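Long-range contacts in 2,3-dihydroxybenzoate-AMP ligase (Bacillus subtilis, PDB 1MDB), which belongs to the ANL superfamily of AMP-binding enzymes and consists of a large N-terminal region followed by a small C-terminal domain: residues Glu25-Leu30 / Asp205-Ser210; Val474-Arg479 / Asp504-Val509. All blocks are in the same frame, centred on the assembly; numbering follows the deposited sequence.

Contact 1: Glu25-Leu30 / Asp205-Ser210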
ATOM      1  N   GLU A  25      -3.389 -20.011  13.070  1.00 38.23           N
ATOM      2  CA  GLU A  25      -4.747 -19.500  13.247  1.00 39.58           C
ATOM      3  C   GLU A  25      -5.205 -18.742  11.994  1.00 38.53           C
ATOM      4  O   GLU A  25      -4.392 -18.143  11.271  1.00 35.78           O
ATOM      5  CB  GLU A  25      -4.820 -18.579  14.474  1.00 42.13           C
ATOM      6  CG  GLU A  25      -4.117 -17.235  14.320  1.00 47.31           C
ATOM      7  CD  GLU A  25      -4.053 -16.449  15.629  1.00 48.60           C
ATOM      8  OE1 GLU A  25      -5.049 -16.458  16.388  1.00 49.19           O
ATOM      9  OE2 GLU A  25      -3.011 -15.812  15.889  1.00 48.14           O
ATOM     10  N   THR A  26      -6.508 -18.771  11.737  1.00 36.59           N
ATOM     11  CA  THR A  26      -7.056 -18.088  10.567  1.00 36.15           C
ATOM     12  C   THR A  26      -7.609 -16.721  10.941  1.00 35.44           C
ATOM     13  O   THR A  26      -7.717 -16.396  12.124  1.00 36.46           O
ATOM     14  CB  THR A  26      -8.200 -18.887   9.946  1.00 36.24           C
ATOM     15  OG1 THR A  26      -9.307 -18.902  10.855  1.00 34.04           O
ATOM     16  CG2 THR A  26      -7.758 -20.317   9.646  1.00 36.57           C
ATOM     17  N   PHE A  27      -7.959 -15.915   9.940  1.00 33.43           N
ATOM     18  CA  PHE A  27      -8.526 -14.603  10.223  1.00 32.36           C
ATOM     19  C   PHE A  27      -9.841 -14.823  10.958  1.00 32.91           C
ATOM     20  O   PHE A  27     -10.219 -14.033  11.834  1.00 30.76           O
ATOM     21  CB  PHE A  27      -8.779 -13.815   8.933  1.00 31.29           C
ATOM     22  CG  PHE A  27      -7.545 -13.175   8.364  1.00 30.70           C
ATOM     23  CD1 PHE A  27      -6.879 -13.750   7.291  1.00 32.61           C
ATOM     24  CD2 PHE A  27      -7.047 -11.996   8.908  1.00 30.75           C
ATOM     25  CE1 PHE A  27      -5.731 -13.158   6.764  1.00 32.21           C
ATOM     26  CE2 PHE A  27      -5.904 -11.398   8.391  1.00 33.07           C
ATOM     27  CZ  PHE A  27      -5.245 -11.981   7.315  1.00 31.84           C
ATOM     28  N   GLY A  28     -10.529 -15.905  10.593  1.00 32.06           N
ATOM     29  CA  GLY A  28     -11.787 -16.237  11.232  1.00 33.93           C
ATOM     30  C   GLY A  28     -11.553 -16.421  12.718  1.00 36.38           C
ATOM     31  O   GLY A  28     -12.307 -15.890  13.535  1.00 37.59           O
ATOM     32  N   ASP A  29     -10.503 -17.164  13.066  1.00 36.98           N
ATOM     33  CA  ASP A  29     -10.156 -17.404  14.469  1.00 38.04           C
ATOM     34  C   ASP A  29      -9.826 -16.081  15.140  1.00 39.00           C
ATOM     35  O   ASP A  29     -10.325 -15.766  16.222  1.00 40.33           O
ATOM     36  CB  ASP A  29      -8.930 -18.314  14.584  1.00 36.93           C
ATOM     37  CG  ASP A  29      -9.172 -19.704  14.035  1.00 38.71           C
ATOM     38  OD1 ASP A  29     -10.295 -20.235  14.212  1.00 38.16           O
ATOM     39  OD2 ASP A  29      -8.229 -20.276  13.443  1.00 37.32           O
ATOM     40  N   LEU A  30      -8.963 -15.317  14.478  1.00 40.11           N
ATOM     41  CA  LEU A  30      -8.520 -14.017  14.965  1.00 39.45           C
ATOM     42  C   LEU A  30      -9.708 -13.171  15.418  1.00 38.29           C
ATOM     43  O   LEU A  30      -9.724 -12.666  16.538  1.00 39.71           O
ATOM     44  CB  LEU A  30      -7.731 -13.308  13.856  1.00 40.59           C
ATOM     45  CG  LEU A  30      -6.895 -12.063  14.144  1.00 40.89           C
ATOM     46  CD1 LEU A  30      -6.073 -11.727  12.906  1.00 40.19           C
ATOM     47  CD2 LEU A  30      -7.790 -10.897  14.521  1.00 41.03           C
ATOM     48  N   ASP A 205      -1.604 -17.795   7.727  1.00 33.56           N
ATOM     49  CA  ASP A 205      -0.385 -17.851   8.531  1.00 34.62           C
ATOM     50  C   ASP A 205       0.661 -16.794   8.193  1.00 33.29           C
ATOM     51  O   ASP A 205       1.138 -16.083   9.081  1.00 33.32           O
ATOM     52  CB  ASP A 205       0.281 -19.231   8.424  1.00 37.34           C
ATOM     53  CG  ASP A 205      -0.277 -20.227   9.420  1.00 39.91           C
ATOM     54  OD1 ASP A 205      -0.456 -19.846  10.599  1.00 39.63           O
ATOM     55  OD2 ASP A 205      -0.525 -21.387   9.029  1.00 39.44           O
ATOM     56  N   ASP A 206       1.034 -16.680   6.923  1.00 31.72           N
ATOM     57  CA  ASP A 206       2.065 -15.707   6.592  1.00 30.69           C
ATOM     58  C   ASP A 206       1.588 -14.263   6.743  1.00 30.39           C
ATOM     59  O   ASP A 206       2.362 -13.411   7.150  1.00 29.61           O
ATOM     60  CB  ASP A 206       2.651 -15.964   5.188  1.00 30.49           C
ATOM     61  CG  ASP A 206       1.833 -15.335   4.067  1.00 32.91           C
ATOM     62  OD1 ASP A 206       1.075 -16.058   3.381  1.00 30.90           O
ATOM     63  OD2 ASP A 206       1.955 -14.108   3.874  1.00 32.90           O
ATOM     64  N   TYR A 207       0.314 -13.982   6.470  1.00 31.37           N
ATOM     65  CA  TYR A 207      -0.158 -12.598   6.603  1.00 30.35           C
ATOM     66  C   TYR A 207      -0.338 -12.208   8.066  1.00 31.37           C
ATOM     67  O   TYR A 207       0.088 -11.135   8.487  1.00 30.19           O
ATOM     68  CB  TYR A 207      -1.481 -12.378   5.869  1.00 31.29           C
ATOM     69  CG  TYR A 207      -1.670 -10.943   5.389  1.00 30.46           C
ATOM     70  CD1 TYR A 207      -0.811 -10.393   4.439  1.00 31.54           C
ATOM     71  CD2 TYR A 207      -2.709 -10.149   5.867  1.00 30.91           C
ATOM     72  CE1 TYR A 207      -0.982  -9.093   3.973  1.00 34.13           C
ATOM     73  CE2 TYR A 207      -2.891  -8.839   5.404  1.00 32.28           C
ATOM     74  CZ  TYR A 207      -2.023  -8.320   4.457  1.00 33.07           C
ATOM     75  OH  TYR A 207      -2.182  -7.036   3.981  1.00 32.91           O
ATOM     76  N   ILE A 208      -0.974 -13.073   8.846  1.00 31.11           N
ATOM     77  CA  ILE A 208      -1.174 -12.761  10.249  1.00 31.48           C
ATOM     78  C   ILE A 208       0.187 -12.549  10.937  1.00 30.97           C
ATOM     79  O   ILE A 208       0.322 -11.715  11.833  1.00 29.53           O
ATOM     80  CB  ILE A 208      -2.029 -13.862  10.930  1.00 31.56           C
ATOM     81  CG1 ILE A 208      -3.420 -13.875  10.269  1.00 30.00           C
ATOM     82  CG2 ILE A 208      -2.153 -13.581  12.428  1.00 29.04           C
ATOM     83  CD1 ILE A 208      -4.353 -14.971  10.741  1.00 28.55           C
ATOM     84  N   TYR A 209       1.212 -13.276  10.498  1.00 30.89           N
ATOM     85  CA  TYR A 209       2.541 -13.069  11.073  1.00 30.61           C
ATOM     86  C   TYR A 209       2.995 -11.639  10.762  1.00 31.13           C
ATOM     87  O   TYR A 209       3.507 -10.935  11.642  1.00 31.71           O
ATOM     88  CB  TYR A 209       3.564 -14.048  10.498  1.00 29.61           C
ATOM     89  CG  TYR A 209       4.967 -13.758  10.978  1.00 33.92           C
ATOM     90  CD1 TYR A 209       5.278 -13.802  12.340  1.00 34.15           C
ATOM     91  CD2 TYR A 209       5.977 -13.397  10.081  1.00 32.79           C
ATOM     92  CE1 TYR A 209       6.556 -13.491  12.798  1.00 36.77           C
ATOM     93  CE2 TYR A 209       7.267 -13.085  10.530  1.00 35.91           C
ATOM     94  CZ  TYR A 209       7.546 -13.134  11.890  1.00 37.30           C
ATOM     95  OH  TYR A 209       8.806 -12.817  12.351  1.00 40.93           O
ATOM     96  N   SER A 210       2.813 -11.205   9.513  1.00 30.30           N
ATOM     97  CA  SER A 210       3.201  -9.843   9.135  1.00 29.64           C
ATOM     98  C   SER A 210       2.457  -8.825  10.008  1.00 30.72           C
ATOM     99  O   SER A 210       2.999  -7.768  10.336  1.00 28.87           O
ATOM    100  CB  SER A 210       2.898  -9.573   7.656  1.00 30.69           C
ATOM    101  OG  SER A 210       1.555  -9.151   7.467  1.00 30.52           O
TER
HETATM  102  O   HOH W   1      -1.710 -17.777  12.140  1.00 34.22           O
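Ile208 lies over one face of the Phe27 ring, its CG1 4.0 Å from the ring centroid and 16° off the normal, a CH-pi contact. With chi1 at -63°, CG1 sits beside the backbone N, which sets this methylene on the ring while CD1 reaches on to the backbone of Glu25 and Thr26 and to CD1 of Leu30, 4.3 Å away. A slim, branched aliphatic chain suits this place between a ring and a turn of main chain. Tyr207 meets the same ring at its edge, in plane, with CD2 3.4 Å from Phe27 CZ.

No direct hydrogen bond joins the two segments. Instead a water accepts from Glu25 N (2.9 Å) and donates to Asp205 OD1 (2.9 Å), an oxygen that also accepts from Gly24 N.

A capping box fixes the start of the helix that carries Phe27. Thr26, the N-cap of helix 27-38, accepts from Asp29 N through OG1 (3.1 Å), and Asp29 OD2 takes Thr26 N in return (2.9 Å, 177° at the hydrogen); both residues have short polar side chains able to fold back onto main-chain N-H groups. Phe27 N is hydrogen-bonded to His204 ND1.

The contact thus ties the start of helix 27-38 to the first turns of helix 204-218. Phe96 of helix 86-98 stacks with Phe27, and Tyr248 of helix 242-248 touches both Leu30 and Ile208.

Contact 2: Val474-Arg479 / Asp504-Val509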
ATOM      1  N   VAL A 474      12.250  17.521 -14.729  1.00 26.85           N
ATOM      2  CA  VAL A 474      11.679  17.515 -13.384  1.00 25.92           C
ATOM      3  C   VAL A 474      10.347  18.247 -13.363  1.00 25.72           C
ATOM      4  O   VAL A 474      10.251  19.400 -13.792  1.00 26.28           O
ATOM      5  CB  VAL A 474      12.614  18.181 -12.326  1.00 26.25           C
ATOM      6  CG1 VAL A 474      12.877  19.652 -12.666  1.00 21.75           C
ATOM      7  CG2 VAL A 474      11.970  18.086 -10.961  1.00 24.52           C
ATOM      8  N   PHE A 475       9.305  17.577 -12.887  1.00 26.77           N
ATOM      9  CA  PHE A 475       8.004  18.227 -12.793  1.00 26.21           C
ATOM     10  C   PHE A 475       7.946  18.868 -11.412  1.00 25.94           C
ATOM     11  O   PHE A 475       8.192  18.220 -10.405  1.00 25.49           O
ATOM     12  CB  PHE A 475       6.872  17.212 -12.973  1.00 27.55           C
ATOM     13  CG  PHE A 475       6.720  16.727 -14.384  1.00 26.97           C
ATOM     14  CD1 PHE A 475       7.623  15.815 -14.923  1.00 25.90           C
ATOM     15  CD2 PHE A 475       5.678  17.200 -15.187  1.00 27.26           C
ATOM     16  CE1 PHE A 475       7.497  15.377 -16.245  1.00 26.99           C
ATOM     17  CE2 PHE A 475       5.540  16.768 -16.512  1.00 25.97           C
ATOM     18  CZ  PHE A 475       6.449  15.859 -17.040  1.00 26.20           C
ATOM     19  N   ILE A 476       7.649  20.156 -11.376  1.00 27.25           N
ATOM     20  CA  ILE A 476       7.579  20.887 -10.121  1.00 27.05           C
ATOM     21  C   ILE A 476       6.160  21.395  -9.856  1.00 29.93           C
ATOM     22  O   ILE A 476       5.482  21.882 -10.764  1.00 30.84           O
ATOM     23  CB  ILE A 476       8.513  22.120 -10.155  1.00 26.79           C
ATOM     24  CG1 ILE A 476       9.970  21.684 -10.361  1.00 25.09           C
ATOM     25  CG2 ILE A 476       8.346  22.932  -8.887  1.00 27.34           C
ATOM     26  CD1 ILE A 476      10.565  20.905  -9.196  1.00 24.84           C
ATOM     27  N   ILE A 477       5.710  21.254  -8.615  1.00 31.38           N
ATOM     28  CA  ILE A 477       4.413  21.772  -8.212  1.00 31.53           C
ATOM     29  C   ILE A 477       4.797  23.017  -7.421  1.00 32.43           C
ATOM     30  O   ILE A 477       5.385  22.920  -6.342  1.00 29.42           O
ATOM     31  CB  ILE A 477       3.646  20.791  -7.306  1.00 33.42           C
ATOM     32  CG1 ILE A 477       3.197  19.570  -8.119  1.00 33.04           C
ATOM     33  CG2 ILE A 477       2.438  21.492  -6.702  1.00 33.94           C
ATOM     34  CD1 ILE A 477       2.555  18.463  -7.286  1.00 31.23           C
ATOM     35  N   PRO A 478       4.499  24.207  -7.971  1.00 34.49           N
ATOM     36  CA  PRO A 478       4.804  25.499  -7.354  1.00 37.18           C
ATOM     37  C   PRO A 478       4.115  25.729  -6.022  1.00 40.67           C
ATOM     38  O   PRO A 478       2.940  25.412  -5.861  1.00 41.85           O
ATOM     39  CB  PRO A 478       4.330  26.507  -8.403  1.00 37.32           C
ATOM     40  CG  PRO A 478       4.358  25.740  -9.680  1.00 36.66           C
ATOM     41  CD  PRO A 478       3.826  24.404  -9.264  1.00 34.14           C
ATOM     42  N   ARG A 479       4.850  26.273  -5.063  1.00 44.85           N
ATOM     43  CA  ARG A 479       4.274  26.580  -3.763  1.00 48.56           C
ATOM     44  C   ARG A 479       3.796  28.015  -3.910  1.00 53.06           C
ATOM     45  O   ARG A 479       4.330  28.927  -3.280  1.00 54.75           O
ATOM     46  CB  ARG A 479       5.331  26.487  -2.668  1.00 49.36           C
ATOM     47  CG  ARG A 479       4.830  26.883  -1.297  1.00 50.19           C
ATOM     48  CD  ARG A 479       5.929  26.739  -0.264  1.00 53.17           C
ATOM     49  NE  ARG A 479       6.399  25.362  -0.159  1.00 54.78           N
ATOM     50  CZ  ARG A 479       5.625  24.336   0.176  1.00 57.17           C
ATOM     51  NH1 ARG A 479       4.337  24.531   0.437  1.00 57.53           N
ATOM     52  NH2 ARG A 479       6.136  23.115   0.251  1.00 58.53           N
ATOM     53  N   ASP A 504      17.552  18.804 -17.107  1.00 31.53           N
ATOM     54  CA  ASP A 504      17.727  19.451 -18.404  1.00 30.56           C
ATOM     55  C   ASP A 504      16.487  20.277 -18.683  1.00 30.83           C
ATOM     56  O   ASP A 504      16.543  21.320 -19.334  1.00 30.44           O
ATOM     57  CB  ASP A 504      17.874  18.413 -19.513  1.00 31.38           C
ATOM     58  CG  ASP A 504      19.176  17.669 -19.436  1.00 30.32           C
ATOM     59  OD1 ASP A 504      20.221  18.313 -19.642  1.00 29.74           O
ATOM     60  OD2 ASP A 504      19.152  16.450 -19.167  1.00 30.38           O
ATOM     61  N   ARG A 505      15.356  19.806 -18.177  1.00 31.10           N
ATOM     62  CA  ARG A 505      14.100  20.497 -18.412  1.00 30.37           C
ATOM     63  C   ARG A 505      13.206  20.567 -17.178  1.00 29.00           C
ATOM     64  O   ARG A 505      13.171  19.638 -16.372  1.00 29.29           O
ATOM     65  CB  ARG A 505      13.372  19.809 -19.560  1.00 28.55           C
ATOM     66  CG  ARG A 505      12.007  20.374 -19.872  1.00 31.22           C
ATOM     67  CD  ARG A 505      11.542  19.897 -21.231  1.00 27.36           C
ATOM     68  NE  ARG A 505      10.179  20.324 -21.504  1.00 30.77           N
ATOM     69  CZ  ARG A 505       9.645  20.381 -22.721  1.00 31.09           C
ATOM     70  NH1 ARG A 505      10.368  20.045 -23.777  1.00 31.24           N
ATOM     71  NH2 ARG A 505       8.384  20.761 -22.877  1.00 30.51           N
ATOM     72  N   VAL A 506      12.481  21.672 -17.043  1.00 29.02           N
ATOM     73  CA  VAL A 506      11.582  21.878 -15.910  1.00 29.40           C
ATOM     74  C   VAL A 506      10.135  22.104 -16.348  1.00 31.15           C
ATOM     75  O   VAL A 506       9.859  22.979 -17.171  1.00 31.67           O
ATOM     76  CB  VAL A 506      12.025  23.092 -15.073  1.00 29.94           C
ATOM     77  CG1 VAL A 506      11.014  23.358 -13.967  1.00 27.51           C
ATOM     78  CG2 VAL A 506      13.414  22.841 -14.485  1.00 26.29           C
ATOM     79  N   GLU A 507       9.215  21.314 -15.796  1.00 29.08           N
ATOM     80  CA  GLU A 507       7.797  21.444 -16.119  1.00 30.97           C
ATOM     81  C   GLU A 507       7.000  21.781 -14.864  1.00 30.58           C
ATOM     82  O   GLU A 507       7.075  21.068 -13.868  1.00 29.28           O
ATOM     83  CB  GLU A 507       7.250  20.144 -16.713  1.00 30.54           C
ATOM     84  CG  GLU A 507       7.715  19.818 -18.116  1.00 33.11           C
ATOM     85  CD  GLU A 507       7.230  20.811 -19.149  1.00 35.48           C
ATOM     86  OE1 GLU A 507       6.102  21.315 -19.009  1.00 38.56           O
ATOM     87  OE2 GLU A 507       7.970  21.072 -20.115  1.00 38.43           O
ATOM     88  N   PHE A 508       6.249  22.874 -14.906  1.00 30.41           N
ATOM     89  CA  PHE A 508       5.441  23.251 -13.759  1.00 33.93           C
ATOM     90  C   PHE A 508       4.011  22.748 -13.935  1.00 34.37           C
ATOM     91  O   PHE A 508       3.408  22.916 -14.994  1.00 34.32           O
ATOM     92  CB  PHE A 508       5.461  24.765 -13.564  1.00 34.78           C
ATOM     93  CG  PHE A 508       6.816  25.300 -13.224  1.00 37.99           C
ATOM     94  CD1 PHE A 508       7.621  25.865 -14.205  1.00 39.64           C
ATOM     95  CD2 PHE A 508       7.316  25.180 -11.927  1.00 38.22           C
ATOM     96  CE1 PHE A 508       8.909  26.299 -13.904  1.00 40.27           C
ATOM     97  CE2 PHE A 508       8.602  25.609 -11.612  1.00 38.76           C
ATOM     98  CZ  PHE A 508       9.402  26.169 -12.603  1.00 40.41           C
ATOM     99  N   VAL A 509       3.492  22.097 -12.897  1.00 34.43           N
ATOM    100  CA  VAL A 509       2.135  21.559 -12.914  1.00 31.73           C
ATOM    101  C   VAL A 509       1.502  21.812 -11.558  1.00 33.96           C
ATOM    102  O   VAL A 509       2.200  22.120 -10.588  1.00 33.89           O
ATOM    103  CB  VAL A 509       2.116  20.030 -13.170  1.00 30.16           C
ATOM    104  CG1 VAL A 509       2.623  19.718 -14.579  1.00 26.20           C
ATOM    105  CG2 VAL A 509       2.958  19.310 -12.102  1.00 28.59           C
TER
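A beta-alpha-beta unit of the C-terminal domain brings its two strands together here: 469-478 and 505-508 run parallel, connected through helix 485-494, and their short axes diverge by 36° as the sheet twists. Segment 474-479 gives and takes its bonds at alternate residues, Val474 and Ile476. Val474 N donates to Arg505 O (2.8 Å) and Val474 O accepts from Glu507 N (3.0 Å); two residues on, Ile476 N reaches Glu507 O (2.7 Å) and Ile476 O receives Val509 N (2.9 Å). Pro478, next in this alternation, has no N-H to offer; its CD lies 3.1 Å from Val509 O, and the pairing stops.

On one face of the sheet, Phe475 and Glu507 lie side by side. Glu507 CB sits over the ring, 4.0 Å from its centroid and 27° off the normal, while the edge meets Val509 CG1. The glutamate suits both tasks: its methylenes pack on the aromatic ring, and a bend at chi2 (-65°) carries the carboxylate away from it. There OE2 forms a salt bridge with Arg505, gripped side-on by NE and NH2 and lying in the guanidinium plane, and OE1 pairs with Lys532. Two cations would probably keep this carboxylate ionised.

On the opposite face the touching side chains are apolar: Val474, Val506, Ile476 and Phe508. Val474 and Val506 run alongside each other. CD2 of the Phe508 ring meets Ile476 CB obliquely (3.7 Å), and Pro478 CG also comes against the ring; beta-branched and aromatic residues are well accommodated on extended backbone.

Helix 485-494 packs on this apolar face through Leu488 and Ala485, helix 522-534 touches Phe475 and Arg505, and strand 455-465 pairs antiparallel with the far edge of 469-478, leaving it the central strand of three.

Contacts 1 and 2 lie on opposite sides of the chain's centre, with their own centres 45 Å apart and nearest atoms about 28 Å apart, so neither touches the other. Contact 1 belongs to the large N-terminal region and precedes contact 2 along the chain, which belongs to the C-terminal domain. Contact 1 lies near the ligands without touching them: the Tyr207 side chain is about 7 Å from the bound 2,3-dihydroxy-benzoic acid and about 10 Å from adenosine monophosphate, and its hydroxyl is hydrogen-bonded to Asn235 OD1, a residue that lines the former's pocket. Contact 2 relates to that pocket through the chain, since Lys519, another pocket residue, follows ten residues after Val509.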